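Local coordinates for polycyclic ketone monooxygenase (Myceliophthora thermophila, PDB 5MQ6), which catalyses Baeyer-Villiger oxidation of ketones, polycyclic ones above all, inserting one oxygen atom beside the carbonyl to give esters or lactones with the help of FAD and NADPH, at residues E238-T241 and G242-H246; V445-G449 and K450-A454. All blocks are in the same frame, centred on the assembly; numbering follows the deposited sequence.

Overall arrangement
Contact 1 comes first along the chain and contact 2 about 200 residues later. Their centres lie about 18 Å apart, with nearest atoms about 8 Å apart, so they do not touch. Both belong to one parallel five-stranded sheet. Contact 1 leads into strand 244-246, which forms one outer edge. Contact 2 leaves strand 442-446, which forms the other. Strands 471-474, 271-275 and 294-299 lie between them. NADPH is bound beside this sheet; T277 and T280, which follow strand 271-275, are hydrogen-bonded to it. Contact 2 touches the adenine directly. Contact 1 lies farther off, and the side chain of V244 is about 13 Å from the cofactor.

Contact 1. Residues E238-T241 and G242-H246; sequences ETFT and GPVFH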
# COMPACT_ATOMS: atom_id res chain seq x y z
N GLU A 238 -25.14 6.15 -7.94
CA GLU A 238 -25.73 7.10 -7.00
C GLU A 238 -27.16 6.74 -6.60
O GLU A 238 -27.54 6.94 -5.46
CB GLU A 238 -25.68 8.46 -7.64
CG GLU A 238 -26.31 8.50 -9.04
CD GLU A 238 -25.42 9.14 -10.09
OE1 GLU A 238 -24.91 10.25 -9.79
OE2 GLU A 238 -25.23 8.57 -11.21
N THR A 239 -27.91 6.14 -7.54
CA THR A 239 -29.37 5.87 -7.44
C THR A 239 -29.76 4.58 -6.71
O THR A 239 -30.92 4.45 -6.27
CB THR A 239 -30.04 5.75 -8.84
OG1 THR A 239 -29.81 4.45 -9.38
CG2 THR A 239 -29.52 6.77 -9.82
N PHE A 240 -28.85 3.61 -6.63
CA PHE A 240 -29.15 2.40 -5.85
C PHE A 240 -29.71 2.80 -4.49
O PHE A 240 -29.12 3.60 -3.78
CB PHE A 240 -27.90 1.52 -5.65
CG PHE A 240 -28.15 0.33 -4.79
CD1 PHE A 240 -28.87 -0.77 -5.29
CD2 PHE A 240 -27.72 0.28 -3.45
CE1 PHE A 240 -29.15 -1.87 -4.48
CE2 PHE A 240 -27.98 -0.84 -2.63
CZ PHE A 240 -28.71 -1.92 -3.15
N THR A 241 -30.84 2.25 -4.09
CA THR A 241 -31.51 2.77 -2.90
C THR A 241 -31.21 2.01 -1.61
O THR A 241 -31.55 2.46 -0.55
CB THR A 241 -33.02 2.85 -3.11
OG1 THR A 241 -33.59 1.54 -3.00
CG2 THR A 241 -33.32 3.39 -4.46
N GLY A 242 -30.62 0.84 -1.68
CA GLY A 242 -30.25 0.10 -0.45
C GLY A 242 -28.95 0.64 0.19
O GLY A 242 -28.24 1.44 -0.43
N PRO A 243 -28.65 0.23 1.43
CA PRO A 243 -27.39 0.61 2.07
C PRO A 243 -26.12 0.16 1.24
O PRO A 243 -26.04 -0.94 0.70
CB PRO A 243 -27.48 -0.05 3.47
CG PRO A 243 -28.79 -0.72 3.61
CD PRO A 243 -29.55 -0.52 2.31
N VAL A 244 -25.17 1.07 1.10
CA VAL A 244 -23.95 0.88 0.34
C VAL A 244 -22.83 1.34 1.28
O VAL A 244 -23.00 2.33 2.06
CB VAL A 244 -23.83 1.79 -0.89
CG1 VAL A 244 -22.70 1.32 -1.79
CG2 VAL A 244 -25.07 1.79 -1.67
N PHE A 245 -21.68 0.65 1.17
CA PHE A 245 -20.52 1.03 1.89
C PHE A 245 -19.30 0.43 1.24
O PHE A 245 -19.42 -0.51 0.47
CB PHE A 245 -20.60 0.68 3.39
CG PHE A 245 -20.96 -0.73 3.70
CD1 PHE A 245 -19.99 -1.70 3.83
CD2 PHE A 245 -22.30 -1.07 3.90
CE1 PHE A 245 -20.34 -3.00 4.14
CE2 PHE A 245 -22.65 -2.34 4.19
CZ PHE A 245 -21.67 -3.32 4.32
N HIS A 246 -18.14 1.03 1.52
CA HIS A 246 -16.87 0.54 0.99
C HIS A 246 -16.24 -0.31 2.08
O HIS A 246 -16.46 -0.10 3.25
CB HIS A 246 -16.01 1.72 0.48
CG HIS A 246 -14.83 1.34 -0.39
ND1 HIS A 246 -13.72 0.71 0.11
CD2 HIS A 246 -14.54 1.63 -1.69
CE1 HIS A 246 -12.82 0.53 -0.85
NE2 HIS A 246 -13.28 1.10 -1.95
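F240 and V244 make the apolar part of this local contact across a bend in the chain. Methyl CG2 of V244 comes in at the edge of the F240 ring, near its plane, and lies 3.5 Å from CD2 of F240. The ring has its CG anti to the backbone N (chi1 176°), which swings it forward over the following residues.

The other contacts are between ring and backbone. The amide N of G242 sits over one face of F240, 3.2 Å above the plane and offset toward the rim. The carbonyl O of G242 comes within 3.2 Å of CE2 of F240. A side chain on G242 would clash with CZ of F240, so the ring packs tightly where glycine has none. With an alanine at F240, the V244 methyl would probably lose its aromatic partner and the amide of G242 its ring cover.

Polar links lead outward. R52 donates to the carbonyl O of G242, and the hydroxyl of T241 bonds to the backbone O of P457.

The bend follows a 3-10 turn and runs into strand 244-246. There F240 packs on L472 and V244 on L474, both of the adjacent parallel strand 471-474.

Contact 2. Residues V445-G449 and K450-A454; sequences VDTDG and KGVDA. With NDP (NADPH dihydro-nicotinamide-adenine-dinucleotide phosphate), chain C.
K450 and T447 close a tight turn at the end of strand 442-446. The amide N of K450 bonds to the carbonyl O of T447 at 2.7 Å, from above the carbonyl plane (51° out of it). This is the closing bond of a type I' beta turn, with D448 and G449 at its corners. Just before it, D446 OD2 accepts from the amide of D448, an Asx turn that braces the first corner. The side chain of K450 bends at its outer torsions, and its NZ forms a salt bridge with OD1 of D453, 2.9 Å away on the syn side of the carboxylate.

G451 comes next. Its amide N donates to OG1 of T447 at 2.7 Å. That hydroxyl lies between the backbone N and the carbonyl carbon of T447 (chi1 63°), which aims it across the turn. It also bonds to the backbone O of Q299, so two partners fix its rotation. Methyl CG2 of T447 rests 3.5 Å from the carbonyl C of G451. Positive phi favours glycine at G451, and a CB there would run into N6A of the NADPH adenine.

V452 then meets the cofactor. Its amide N donates to N1A of the adenine at 3.1 Å, nearly straight at 162°. Methyl CG2 of V452 lies 3.9 Å from the same N1A, in van der Waals contact with the edge of the base.

D453 and A454 both face V461, a classic beta bulge. The whole turn thus follows 442-446, an edge strand of the parallel sheet, and presents a backbone amide to the adenine, forming part of the NADPH pocket of this Rossmann-type nucleotide-binding region.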
# COMPACT_ATOMS: atom_id res chain seq x y z
N VAL A 445 -20.92 -13.63 -10.43
CA VAL A 445 -21.35 -12.90 -11.59
C VAL A 445 -20.14 -12.38 -12.36
O VAL A 445 -19.63 -11.26 -12.12
CB VAL A 445 -22.33 -11.74 -11.19
CG1 VAL A 445 -22.89 -11.01 -12.41
CG2 VAL A 445 -23.45 -12.25 -10.28
N ASP A 446 -19.67 -13.14 -13.33
CA ASP A 446 -18.55 -12.65 -14.19
C ASP A 446 -19.01 -11.57 -15.14
O ASP A 446 -20.11 -11.65 -15.65
CB ASP A 446 -17.91 -13.78 -14.99
CG ASP A 446 -16.63 -13.39 -15.57
OD1 ASP A 446 -15.72 -13.12 -14.77
OD2 ASP A 446 -16.51 -13.29 -16.80
N THR A 447 -18.17 -10.59 -15.43
CA THR A 447 -18.50 -9.53 -16.36
C THR A 447 -17.67 -9.60 -17.62
O THR A 447 -17.54 -8.59 -18.32
CB THR A 447 -18.30 -8.14 -15.76
OG1 THR A 447 -16.92 -7.97 -15.48
CG2 THR A 447 -19.09 -7.96 -14.52
N ASP A 448 -17.07 -10.76 -17.86
CA ASP A 448 -16.22 -11.02 -19.02
C ASP A 448 -15.17 -9.97 -19.24
O ASP A 448 -14.91 -9.63 -20.37
CB ASP A 448 -17.11 -11.16 -20.25
CG ASP A 448 -16.50 -12.00 -21.34
OD1 ASP A 448 -15.39 -12.60 -21.17
OD2 ASP A 448 -17.17 -12.08 -22.38
N GLY A 449 -14.56 -9.48 -18.18
CA GLY A 449 -13.51 -8.49 -18.30
C GLY A 449 -14.03 -7.08 -18.44
O GLY A 449 -13.26 -6.12 -18.51
N LYS A 450 -15.35 -6.94 -18.48
CA LYS A 450 -15.97 -5.70 -18.89
C LYS A 450 -16.34 -4.83 -17.66
O LYS A 450 -16.32 -3.63 -17.76
CB LYS A 450 -17.21 -6.05 -19.74
CG LYS A 450 -17.52 -5.18 -20.95
CD LYS A 450 -18.88 -5.60 -21.60
CE LYS A 450 -19.73 -4.44 -22.16
NZ LYS A 450 -21.13 -4.41 -21.59
N GLY A 451 -16.61 -5.45 -16.51
CA GLY A 451 -17.06 -4.78 -15.29
C GLY A 451 -18.56 -4.60 -15.23
O GLY A 451 -19.26 -4.91 -16.18
N VAL A 452 -19.07 -4.08 -14.12
CA VAL A 452 -20.50 -3.85 -14.00
C VAL A 452 -21.00 -2.72 -14.93
O VAL A 452 -20.38 -1.68 -15.07
CB VAL A 452 -20.89 -3.61 -12.53
CG1 VAL A 452 -22.37 -3.27 -12.39
CG2 VAL A 452 -20.58 -4.82 -11.71
N ASP A 453 -22.13 -2.95 -15.58
CA ASP A 453 -22.61 -2.09 -16.66
C ASP A 453 -23.21 -0.79 -16.18
O ASP A 453 -22.95 0.30 -16.70
CB ASP A 453 -23.65 -2.85 -17.48
CG ASP A 453 -23.02 -3.81 -18.50
OD1 ASP A 453 -21.87 -3.50 -18.96
OD2 ASP A 453 -23.70 -4.84 -18.86
N ALA A 454 -24.08 -0.93 -15.19
CA ALA A 454 -24.86 0.18 -14.72
C ALA A 454 -25.45 -0.25 -13.40
O ALA A 454 -25.36 -1.43 -13.02
CB ALA A 454 -25.97 0.48 -15.74
PA NDP C . -8.20 -3.95 -5.41
O1A NDP C . -7.98 -2.60 -6.17
O2A NDP C . -7.13 -5.00 -5.27
O5B NDP C . -9.56 -4.59 -6.00
C5B NDP C . -10.64 -3.81 -6.48
C4B NDP C . -11.52 -4.82 -7.18
O4B NDP C . -12.67 -4.15 -7.76
C3B NDP C . -10.77 -5.53 -8.31
O3B NDP C . -10.98 -6.95 -8.20
C2B NDP C . -11.39 -4.87 -9.52
O2B NDP C . -11.31 -5.66 -10.75
C1B NDP C . -12.80 -4.61 -9.07
N9A NDP C . -13.46 -3.62 -9.93
C8A NDP C . -13.02 -2.37 -10.27
N7A NDP C . -13.88 -1.77 -11.12
C5A NDP C . -14.87 -2.69 -11.29
C6A NDP C . -16.08 -2.73 -12.09
N6A NDP C . -16.37 -1.67 -12.83
N1A NDP C . -16.84 -3.85 -12.03
C2A NDP C . -16.53 -4.95 -11.27
N3A NDP C . -15.42 -5.01 -10.52
C4A NDP C . -14.59 -3.91 -10.52
O3 NDP C . -8.65 -3.66 -3.91
PN NDP C . -8.59 -4.59 -2.55
O1N NDP C . -9.24 -3.70 -1.45
O2N NDP C . -9.20 -5.95 -2.78
O5D NDP C . -7.01 -4.79 -2.25
C5D NDP C . -6.16 -3.59 -2.21
C4D NDP C . -4.81 -3.89 -1.58
O4D NDP C . -4.95 -4.14 -0.16
C3D NDP C . -4.30 -5.24 -2.08
O3D NDP C . -3.91 -5.32 -3.50
C2D NDP C . -3.29 -5.63 -0.97
O2D NDP C . -2.04 -4.88 -1.10
C1D NDP C . -4.12 -5.29 0.27
P2B NDP C . -10.03 -5.46 -11.73
O1X NDP C . -9.86 -3.94 -11.84
O2X NDP C . -10.39 -6.01 -13.09
O3X NDP C . -8.88 -6.29 -11.13